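PDB 5V4D: putative translational inhibitor protein from Yersinia pestis, which is of unknown function but belongs to the Rid (YjgF-like) family and so probably acts as an enamine/imine deaminase. Local coordinates for residues P13-I16 against G17-Q21; A22-N26 against G27-A31; K51-R54 against Q55-N59; A62-Q66 against A67-K71. One frame throughout, in Å; residues are numbered along the deposited sequence.

Interaction 1 (P13-I16 against G17-Q21)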
loop_
_atom_site.group_PDB
_atom_site.type_symbol
_atom_site.label_atom_id
_atom_site.label_comp_id
_atom_site.label_asym_id
_atom_site.label_seq_id
_atom_site.Cartn_x
_atom_site.Cartn_y
_atom_site.Cartn_z
ATOM N N PRO A 13 -5.657 12.168 -15.803
ATOM C CA PRO A 13 -4.581 11.888 -16.763
ATOM C C PRO A 13 -4.766 10.550 -17.452
ATOM O O PRO A 13 -5.096 9.547 -16.812
ATOM C CB PRO A 13 -3.330 11.866 -15.874
ATOM C CG PRO A 13 -3.630 12.833 -14.797
ATOM C CD PRO A 13 -5.115 12.591 -14.494
ATOM N N SER A 14 -4.495 10.525 -18.764
ATOM C CA SER A 14 -4.455 9.243 -19.448
ATOM C C SER A 14 -3.363 8.365 -18.853
ATOM O O SER A 14 -2.287 8.845 -18.494
ATOM C CB SER A 14 -4.201 9.439 -20.938
ATOM O OG SER A 14 -5.168 10.325 -21.463
ATOM N N ALA A 15 -3.632 7.074 -18.771
ATOM C CA ALA A 15 -2.633 6.152 -18.229
ATOM C C ALA A 15 -1.342 6.190 -19.064
ATOM O O ALA A 15 -1.380 6.014 -20.292
ATOM C CB ALA A 15 -3.216 4.741 -18.170
ATOM N N ILE A 16 -0.211 6.456 -18.389
ATOM C CA ILE A 16 1.132 6.517 -18.977
ATOM C C ILE A 16 1.862 5.182 -18.811
ATOM O O ILE A 16 3.100 5.140 -18.775
ATOM C CB ILE A 16 1.973 7.660 -18.352
ATOM C CG1 ILE A 16 2.192 7.419 -16.842
ATOM C CG2 ILE A 16 1.345 9.029 -18.631
ATOM C CD1 ILE A 16 3.083 8.442 -16.118
ATOM N N GLY A 17 1.102 4.086 -18.732
ATOM C CA GLY A 17 1.627 2.745 -18.534
ATOM C C GLY A 17 0.447 1.786 -18.552
ATOM O O GLY A 17 -0.715 2.215 -18.606
ATOM N N PRO A 18 0.723 0.371 -18.479
ATOM C CA PRO A 18 -0.357 -0.647 -18.597
ATOM C C PRO A 18 -1.179 -0.776 -17.313
ATOM O O PRO A 18 -1.046 -1.720 -16.513
ATOM C CB PRO A 18 0.423 -1.932 -18.899
ATOM C CG PRO A 18 1.700 -1.742 -18.216
ATOM C CD PRO A 18 2.051 -0.257 -18.319
ATOM N N TYR A 19 -2.057 0.203 -17.104
ATOM C CA TYR A 19 -2.878 0.239 -15.907
ATOM C C TYR A 19 -4.179 0.963 -16.248
ATOM O O TYR A 19 -4.319 1.591 -17.306
ATOM C CB TYR A 19 -2.146 0.886 -14.712
ATOM C CG TYR A 19 -1.665 2.306 -14.941
ATOM C CD1 TYR A 19 -2.468 3.381 -14.634
ATOM C CD2 TYR A 19 -0.381 2.561 -15.446
ATOM C CE1 TYR A 19 -2.050 4.666 -14.853
ATOM C CE2 TYR A 19 0.053 3.863 -15.665
ATOM C CZ TYR A 19 -0.799 4.911 -15.374
ATOM O OH TYR A 19 -0.418 6.224 -15.586
ATOM N N SER A 20 -5.168 0.780 -15.380
ATOM C CA SER A 20 -6.411 1.520 -15.475
ATOM C C SER A 20 -6.429 2.645 -14.446
ATOM O O SER A 20 -5.852 2.500 -13.367
ATOM C CB SER A 20 -7.596 0.597 -15.218
ATOM O OG SER A 20 -7.677 -0.428 -16.221
ATOM N N GLN A 21 -7.110 3.751 -14.769
ATOM C CA GLN A 21 -7.248 4.829 -13.769
ATOM C C GLN A 21 -7.839 4.311 -12.459
ATOM O O GLN A 21 -7.389 4.691 -11.359
ATOM C CB GLN A 21 -8.101 5.968 -14.323
ATOM C CG GLN A 21 -7.489 6.663 -15.550
ATOM C CD GLN A 21 -8.451 7.651 -16.182
ATOM O OE1 GLN A 21 -9.656 7.429 -16.139
ATOM N NE2 GLN A 21 -7.928 8.740 -16.791
HETATM O O HOH W 1 -0.876 2.744 -21.421
#
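The ring of Tyr-19 has the methyl of Ala-15 over one face. CB of Ala-15 stands 3.8 Å from the ring centroid and 22° off the ring normal, a CH-pi contact displaced toward the rim. At the far end of the ring the hydroxyl accepts a hydrogen bond from the backbone N-H of Ile-16, with Ile-16 N to Tyr-19 OH at 2.8 Å. That N-H comes in obliquely to the ring. CG1 of Ile-16 lies against the same hydroxyl, 3.1 Å from Tyr-19 OH. CG of Tyr-19 sits between its own backbone N and carbonyl carbon (chi1 58°), which turns the ring back toward Ala-15 and Ile-16.

The second flat group is the amide of Gln-21. Its NE2 donates to Pro-13 O at 2.9 Å and with a nearly straight N-H (168°). The acceptor lies in the amide plane, but NE2 stands well above the carbonyl plane of Pro-13. The other end of the amide is held too, since OE1 of Gln-21 takes the backbone N-H of Thr-9. Bonds at both ends should fix the amide's rotation.

Inside the Tyr-19 clamp the chain turns through Gly-17 and Pro-18, and Pro-18 is the centre of an inverse gamma turn. A second subunit packs here: Ser-20 OG bonds to Phe-103 O of that subunit, and its Arg-106 lies on Tyr-19. An acetic acid molecule, probably from the crystallisation liquor, lies near Tyr-19. Judged by this interface and the family, the loop probably forms part of the wall of the active-site cleft between subunits of trimeric Rid proteins.

Interaction 2 (A22-N26 against G27-A31)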
loop_
_atom_site.group_PDB
_atom_site.type_symbol
_atom_site.label_atom_id
_atom_site.label_comp_id
_atom_site.label_asym_id
_atom_site.label_seq_id
_atom_site.Cartn_x
_atom_site.Cartn_y
_atom_site.Cartn_z
ATOM N N ALA A 22 -8.851 3.455 -12.550
ATOM C CA ALA A 22 -9.352 2.806 -11.349
ATOM C C ALA A 22 -10.103 1.556 -11.767
ATOM O O ALA A 22 -10.474 1.397 -12.939
ATOM C CB ALA A 22 -10.255 3.724 -10.561
ATOM N N ILE A 23 -10.265 0.648 -10.802
ATOM C CA ILE A 23 -11.014 -0.597 -10.981
ATOM C C ILE A 23 -12.042 -0.661 -9.864
ATOM O O ILE A 23 -11.700 -0.416 -8.704
ATOM C CB ILE A 23 -10.091 -1.834 -10.901
ATOM C CG1 ILE A 23 -9.155 -1.913 -12.103
ATOM C CG2 ILE A 23 -10.935 -3.144 -10.744
ATOM C CD1 ILE A 23 -9.872 -2.127 -13.424
ATOM N N CYS A 24 -13.292 -0.984 -10.202
ATOM C CA CYS A 24 -14.306 -1.235 -9.183
ATOM C C CYS A 24 -14.519 -2.733 -9.061
ATOM O O CYS A 24 -14.641 -3.427 -10.070
ATOM C CB CYS A 24 -15.637 -0.566 -9.536
ATOM S SG CYS A 24 -15.510 1.241 -9.499
ATOM N N PHE A 25 -14.612 -3.222 -7.826
ATOM C CA PHE A 25 -14.777 -4.654 -7.623
ATOM C C PHE A 25 -15.376 -4.890 -6.248
ATOM O O PHE A 25 -14.823 -4.407 -5.252
ATOM C CB PHE A 25 -13.447 -5.395 -7.734
ATOM C CG PHE A 25 -13.594 -6.865 -7.512
ATOM C CD1 PHE A 25 -13.083 -7.481 -6.366
ATOM C CD2 PHE A 25 -14.291 -7.625 -8.434
ATOM C CE1 PHE A 25 -13.245 -8.847 -6.163
ATOM C CE2 PHE A 25 -14.444 -8.992 -8.243
ATOM C CZ PHE A 25 -13.908 -9.592 -7.092
ATOM N N ASN A 26 -16.485 -5.636 -6.193
ATOM C CA ASN A 26 -17.146 -5.967 -4.920
ATOM C C ASN A 26 -17.372 -4.738 -4.048
ATOM O O ASN A 26 -17.141 -4.757 -2.833
ATOM C CB ASN A 26 -16.364 -7.028 -4.154
ATOM C CG ASN A 26 -16.497 -8.405 -4.798
ATOM O OD1 ASN A 26 -17.154 -8.550 -5.841
ATOM N ND2 ASN A 26 -15.885 -9.424 -4.180
ATOM N N GLY A 27 -17.800 -3.650 -4.668
ATOM C CA GLY A 27 -18.168 -2.490 -3.874
ATOM C C GLY A 27 -17.020 -1.573 -3.478
ATOM O O GLY A 27 -17.270 -0.549 -2.821
ATOM N N ILE A 28 -15.796 -1.869 -3.898
ATOM C CA ILE A 28 -14.629 -1.040 -3.611
ATOM C C ILE A 28 -14.066 -0.474 -4.908
ATOM O O ILE A 28 -13.887 -1.214 -5.884
ATOM C CB ILE A 28 -13.520 -1.833 -2.897
ATOM C CG1 ILE A 28 -14.034 -2.419 -1.575
ATOM C CG2 ILE A 28 -12.268 -0.948 -2.738
ATOM C CD1 ILE A 28 -14.251 -1.376 -0.531
ATOM N N LEU A 29 -13.779 0.834 -4.914
ATOM C CA LEU A 29 -13.055 1.480 -5.998
ATOM C C LEU A 29 -11.570 1.538 -5.651
ATOM O O LEU A 29 -11.185 2.160 -4.651
ATOM C CB LEU A 29 -13.589 2.895 -6.211
ATOM C CG LEU A 29 -12.861 3.740 -7.242
ATOM C CD1 LEU A 29 -12.948 3.049 -8.539
ATOM C CD2 LEU A 29 -13.515 5.110 -7.362
ATOM N N TYR A 30 -10.745 0.886 -6.463
ATOM C CA TYR A 30 -9.300 0.888 -6.266
ATOM C C TYR A 30 -8.734 1.877 -7.272
ATOM O O TYR A 30 -8.735 1.590 -8.467
ATOM C CB TYR A 30 -8.699 -0.496 -6.511
ATOM C CG TYR A 30 -9.176 -1.582 -5.580
ATOM C CD1 TYR A 30 -8.439 -1.912 -4.421
ATOM C CD2 TYR A 30 -10.360 -2.280 -5.840
ATOM C CE1 TYR A 30 -8.881 -2.897 -3.561
ATOM C CE2 TYR A 30 -10.796 -3.282 -4.973
ATOM C CZ TYR A 30 -10.067 -3.578 -3.848
ATOM O OH TYR A 30 -10.538 -4.580 -3.016
ATOM N N ALA A 31 -8.273 3.051 -6.810
ATOM C CA ALA A 31 -7.727 4.048 -7.723
ATOM C C ALA A 31 -6.229 3.839 -7.893
ATOM O O ALA A 31 -5.543 3.534 -6.925
ATOM C CB ALA A 31 -7.954 5.466 -7.190
HETATM O O HOH W 2 -13.182 -5.533 -3.297
#
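In one of its two conformers, Leu-29 turns its CD1 methyl toward Cys-24 and Ala-22 on one face of a two-stranded antiparallel beta hairpin. The strands, 22-25 and 28-31, are joined by a type I' turn from Phe-25 to Ile-28. In that conformer CG of Leu-29 is anti to the backbone N (chi1 176°), which carries the branch across to the other strand. CD1 of Leu-29 then lies near SG of Cys-24 and CB of Ala-22, though the exact closeness is doubtful because the side chain has a second conformer. Cys-24 and Leu-29 face each other as a non-hydrogen-bonded pair, and helix 49-66 covers this face through Val-63 and Leu-64.

Ile-23, Phe-25, Ile-28 and Tyr-30 project from the other face. The Tyr-30 ring runs along the hairpin toward the turn. CG2 of Ile-28 lies over one face of that ring, 3.5 Å above its plane and offset toward the rim. The carbonyl O of Ile-23 meets the ring at its edge, in plane. This face packs against other subunits: Phe-25 lies on Ile-28 of the second subunit, and Ile-28 on Phe-25 of the third.

Two hydrogen-bonded pairs tie the strands, Ile-23 with Tyr-30 and Phe-25 with Ile-28. Tyr-30 N to Ile-23 O, at 2.8 Å, is nearly linear at 174°. Gly-27 has positive phi (84°), as the type I' turn requires at its second central residue. Phe-25 O accepts Ile-28 N from above its carbonyl plane. The same oxygen receives a hydrogen bond from a water at 2.8 Å, and that water also bonds to Tyr-30 OH at 2.8 Å.

Interaction 3 (K51-R54 against Q55-N59)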
loop_
_atom_site.group_PDB
_atom_site.type_symbol
_atom_site.label_atom_id
_atom_site.label_comp_id
_atom_site.label_asym_id
_atom_site.label_seq_id
_atom_site.Cartn_x
_atom_site.Cartn_y
_atom_site.Cartn_z
ATOM N N LYS A 51 1.067 23.397 -5.518
ATOM C CA LYS A 51 0.396 23.241 -6.818
ATOM C C LYS A 51 0.243 21.766 -7.182
ATOM O O LYS A 51 -0.804 21.349 -7.716
ATOM C CB LYS A 51 1.179 23.991 -7.892
ATOM C CG LYS A 51 1.036 25.501 -7.758
ATOM C CD LYS A 51 1.933 26.208 -8.745
ATOM C CE LYS A 51 1.864 27.737 -8.566
ATOM N NZ LYS A 51 2.824 28.374 -9.503
ATOM N N GLN A 52 1.256 20.953 -6.856
ATOM C CA GLN A 52 1.192 19.539 -7.227
ATOM C C GLN A 52 0.165 18.794 -6.397
ATOM O O GLN A 52 -0.568 17.945 -6.932
ATOM C CB GLN A 52 2.577 18.874 -7.109
ATOM C CG GLN A 52 3.550 19.387 -8.166
ATOM C CD GLN A 52 4.752 18.490 -8.362
ATOM O OE1 GLN A 52 4.905 17.466 -7.701
ATOM N NE2 GLN A 52 5.598 18.868 -9.316
ATOM N N THR A 53 0.064 19.107 -5.094
ATOM C CA THR A 53 -0.962 18.482 -4.265
ATOM C C THR A 53 -2.349 18.827 -4.765
ATOM O O THR A 53 -3.216 17.952 -4.841
ATOM C CB THR A 53 -0.803 18.927 -2.807
ATOM O OG1 THR A 53 0.487 18.534 -2.311
ATOM C CG2 THR A 53 -1.841 18.238 -1.972
ATOM N N ARG A 54 -2.562 20.091 -5.150
ATOM C CA ARG A 54 -3.857 20.491 -5.687
ATOM C C ARG A 54 -4.191 19.701 -6.942
ATOM O O ARG A 54 -5.320 19.200 -7.080
ATOM C CB ARG A 54 -3.874 21.986 -5.995
ATOM C CG ARG A 54 -3.791 22.848 -4.781
ATOM C CD ARG A 54 -3.954 24.312 -5.166
ATOM N NE ARG A 54 -3.711 25.136 -3.986
ATOM C CZ ARG A 54 -4.560 25.278 -2.961
ATOM N NH1 ARG A 54 -5.734 24.672 -2.948
ATOM N NH2 ARG A 54 -4.220 26.025 -1.922
ATOM N N GLN A 55 -3.203 19.537 -7.837
ATOM C CA GLN A 55 -3.447 18.798 -9.080
ATOM C C GLN A 55 -3.805 17.341 -8.780
ATOM O O GLN A 55 -4.732 16.792 -9.383
ATOM C CB GLN A 55 -2.230 18.901 -10.012
ATOM C CG GLN A 55 -2.528 18.262 -11.336
ATOM C CD GLN A 55 -3.527 19.083 -12.122
ATOM O OE1 GLN A 55 -3.296 20.273 -12.342
ATOM N NE2 GLN A 55 -4.673 18.507 -12.441
ATOM N N VAL A 56 -3.087 16.711 -7.830
ATOM C CA VAL A 56 -3.333 15.311 -7.523
ATOM C C VAL A 56 -4.741 15.132 -6.989
ATOM O O VAL A 56 -5.452 14.195 -7.368
ATOM C CB VAL A 56 -2.285 14.817 -6.522
ATOM C CG1 VAL A 56 -2.723 13.515 -5.827
ATOM C CG2 VAL A 56 -0.931 14.679 -7.228
ATOM N N LEU A 57 -5.162 16.025 -6.093
ATOM C CA LEU A 57 -6.491 15.879 -5.494
ATOM C C LEU A 57 -7.577 16.113 -6.532
ATOM O O LEU A 57 -8.629 15.470 -6.482
ATOM C CB LEU A 57 -6.632 16.835 -4.298
ATOM C CG LEU A 57 -5.658 16.441 -3.203
ATOM C CD1 LEU A 57 -5.661 17.572 -2.174
ATOM C CD2 LEU A 57 -6.025 15.117 -2.573
ATOM N N LYS A 58 -7.369 17.056 -7.466
ATOM C CA LYS A 58 -8.349 17.243 -8.545
ATOM C C LYS A 58 -8.419 16.021 -9.448
ATOM O O LYS A 58 -9.512 15.656 -9.926
ATOM C CB LYS A 58 -8.008 18.495 -9.379
ATOM C CG LYS A 58 -8.298 19.836 -8.670
ATOM C CD LYS A 58 -9.790 20.035 -8.374
ATOM C CE LYS A 58 -10.648 20.077 -9.639
ATOM N NZ LYS A 58 -12.138 20.340 -9.373
ATOM N N ASN A 59 -7.268 15.387 -9.716
ATOM C CA ASN A 59 -7.261 14.179 -10.541
ATOM C C ASN A 59 -8.008 13.047 -9.850
ATOM O O ASN A 59 -8.801 12.337 -10.483
ATOM C CB ASN A 59 -5.810 13.752 -10.850
ATOM C CG ASN A 59 -5.093 14.737 -11.754
ATOM O OD1 ASN A 59 -5.723 15.603 -12.343
ATOM N ND2 ASN A 59 -3.773 14.591 -11.884
#
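Thr-53 and Leu-57 lie side by side on the packed flank of helix 49-66, pointing the same way. OG1 of Thr-53 is anti to the carbonyl carbon (chi1 -60°), which leaves CG2 beside that carbon and facing CD1 of Leu-57, 3.9 Å away. CG of Leu-57 rests 3.3 Å from the carbonyl O of Thr-53, while Thr-53 OG1 bonds back to Ile-49 O. On the same buried side CG2 of Val-56 lies 3.3 Å from Gln-52 O.

The solvent side is looser. Arg-54 extends its chain away from the helix. Lys-58 lays its CG near Arg-54 O before bending away. At the boundary Gln-55 bends at chi2, and its NE2 donates to Asn-59 OD1 at 3.1 Å, one turn on. The donor stands above that carbonyl plane. Asn-59 is buried, and its ND2 bonds to Ile-37 O.

Four backbone i to i+4 bonds run through both sides, from Gln-55 N to Lys-51 O through to Lys-58 N to Arg-54 O. Lys-51 also makes a salt bridge with Glu-46.

Thr-53 and Val-56 pack on strand 120-127 through Val-120 and Ile-122. Thr-53 also touches Val-90 and Ile-93 of helix 87-98, and Leu-57 meets Tyr-97 of that helix.

Interaction 4 (A62-Q66 against A67-K71)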
loop_
_atom_site.group_PDB
_atom_site.type_symbol
_atom_site.label_atom_id
_atom_site.label_comp_id
_atom_site.label_asym_id
_atom_site.label_seq_id
_atom_site.Cartn_x
_atom_site.Cartn_y
_atom_site.Cartn_z
ATOM N N ALA A 62 -11.764 13.639 -10.129
ATOM C CA ALA A 62 -12.306 13.264 -11.439
ATOM C C ALA A 62 -12.575 11.764 -11.537
ATOM O O ALA A 62 -13.564 11.340 -12.169
ATOM C CB ALA A 62 -11.350 13.693 -12.562
ATOM N N VAL A 63 -11.675 10.945 -10.978
ATOM C CA VAL A 63 -11.845 9.503 -11.010
ATOM C C VAL A 63 -13.052 9.093 -10.179
ATOM O O VAL A 63 -13.897 8.315 -10.633
ATOM C CB VAL A 63 -10.557 8.828 -10.515
ATOM C CG1 VAL A 63 -10.797 7.307 -10.313
ATOM C CG2 VAL A 63 -9.464 9.119 -11.511
ATOM N N LEU A 64 -13.202 9.686 -8.990
ATOM C CA LEU A 64 -14.355 9.388 -8.149
ATOM C C LEU A 64 -15.653 9.728 -8.877
ATOM O O LEU A 64 -16.598 8.935 -8.883
ATOM C CB LEU A 64 -14.274 10.198 -6.864
ATOM C CG LEU A 64 -13.058 9.907 -5.996
ATOM C CD1 LEU A 64 -13.096 10.842 -4.773
ATOM C CD2 LEU A 64 -13.012 8.421 -5.612
ATOM N N LEU A 65 -15.720 10.928 -9.472
ATOM C CA LEU A 65 -16.956 11.353 -10.150
ATOM C C LEU A 65 -17.314 10.410 -11.283
ATOM O O LEU A 65 -18.490 10.081 -11.464
ATOM C CB LEU A 65 -16.804 12.774 -10.679
ATOM C CG LEU A 65 -16.661 13.845 -9.590
ATOM C CD1 LEU A 65 -16.546 15.239 -10.200
ATOM C CD2 LEU A 65 -17.811 13.792 -8.622
ATOM N N GLN A 66 -16.319 9.971 -12.057
ATOM C CA GLN A 66 -16.623 9.085 -13.178
ATOM C C GLN A 66 -17.179 7.765 -12.673
ATOM O O GLN A 66 -18.034 7.147 -13.336
ATOM C CB GLN A 66 -15.361 8.868 -14.007
ATOM C CG GLN A 66 -15.536 7.902 -15.187
ATOM C CD GLN A 66 -16.505 8.404 -16.208
ATOM O OE1 GLN A 66 -16.830 9.579 -16.257
ATOM N NE2 GLN A 66 -16.975 7.490 -17.059
ATOM N N ALA A 67 -16.707 7.324 -11.497
ATOM C CA ALA A 67 -17.213 6.123 -10.839
ATOM C C ALA A 67 -18.572 6.323 -10.186
ATOM O O ALA A 67 -19.136 5.350 -9.687
ATOM C CB ALA A 67 -16.211 5.629 -9.775
ATOM N N GLY A 68 -19.103 7.540 -10.166
ATOM C CA GLY A 68 -20.373 7.789 -9.519
ATOM C C GLY A 68 -20.281 7.812 -8.009
ATOM O O GLY A 68 -21.273 7.543 -7.320
ATOM N N THR A 69 -19.108 8.126 -7.471
ATOM C CA THR A 69 -18.964 8.207 -6.019
ATOM C C THR A 69 -18.325 9.555 -5.682
ATOM O O THR A 69 -18.239 10.422 -6.567
ATOM C CB THR A 69 -18.175 7.008 -5.479
ATOM O OG1 THR A 69 -18.272 7.002 -4.041
ATOM C CG2 THR A 69 -16.704 7.063 -5.862
ATOM N N THR A 70 -17.943 9.776 -4.415
ATOM C CA THR A 70 -17.432 11.082 -4.003
ATOM C C THR A 70 -16.350 10.879 -2.961
ATOM O O THR A 70 -16.178 9.785 -2.423
ATOM C CB THR A 70 -18.491 11.993 -3.389
ATOM O OG1 THR A 70 -18.983 11.383 -2.201
ATOM C CG2 THR A 70 -19.666 12.293 -4.346
ATOM N N LYS A 71 -15.639 11.980 -2.675
ATOM C CA LYS A 71 -14.553 11.939 -1.703
ATOM C C LYS A 71 -15.022 11.538 -0.317
ATOM O O LYS A 71 -14.223 11.008 0.451
ATOM C CB LYS A 71 -13.847 13.296 -1.670
ATOM C CG LYS A 71 -14.703 14.434 -1.158
ATOM C CD LYS A 71 -14.091 15.777 -1.606
ATOM C CE LYS A 71 -14.930 16.955 -1.115
ATOM N NZ LYS A 71 -14.301 18.293 -1.413
#
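This is a helix C-cap contact, where Leu-64 at the end of helix 49-66 meets the loop that folds back over it on the way to strand 74-81. Leu-64 carries most of it. Its CG is anti to the carbonyl carbon (chi1 -62°), which lays the branch toward the returning loop, and the two methyls part to meet different residues. CD1 of Leu-64 lies against the backbone of Lys-71, 3.5 Å from Lys-71 N, with Lys-71 CB a little farther off. CD2 of Leu-64 touches CG2 of Thr-69 at 3.9 Å. The two side chains cross at a slant. CB of Ala-67 lies 3.4 Å from Leu-64 O. On the outer side, CD2 of Leu-65 only grazes Thr-69 O, at 4.0 Å.

The chain leaves the helix by a Schellman motif. Thr-69 N bonds to Leu-64 O at 3.0 Å, and Gly-68 N bonds to Leu-65 O at 2.9 Å. Both donors stand above the plane of the carbonyl they use, Gly-68 N by 68°. Gly-68 makes the reversal with a positive phi of 75°. Just before it, Ala-67 N keeps the ordinary i to i+4 helical bond to Val-63 O.

Leu-64, Ala-67 and Thr-69 all rest on Leu-29 of strand 28-31, and Ala-67 also touches Ile-7 of strand 5-7. The loop is anchored through its polar ends as well. Thr-69 OG1 bonds to Gly-127 O, at the end of strand 120-127. Lys-71 reaches helix 87-98, where its NZ bonds to Tyr-97 O and makes a cation-pi contact with the Tyr-97 ring.

Interaction 1 lies at the surface, interaction 2 is buried, and interactions 3 and 4 are partly buried. Interactions 3 and 4 use the same helix, 49-66, at its middle and at its C-terminal end. Interactions 2 and 4 touch directly: Ala-22 CB lies 3.6 Å from Val-63 CG1, and Leu-29 packs on Ala-67. Interaction 1 meets the helix at Asn-59, where Pro-13 CG packs on its ND2. Both 1 and 2 reach the second subunit, whereas 3 and 4 stay within the chain. Side-chain hydrogen bonds clamp the loop of interaction 1. Interactions 2 and 3 rest on regular strand and helix bonds, and interaction 4 on the capping bonds of a helix end, all three with apolar contacts beside them.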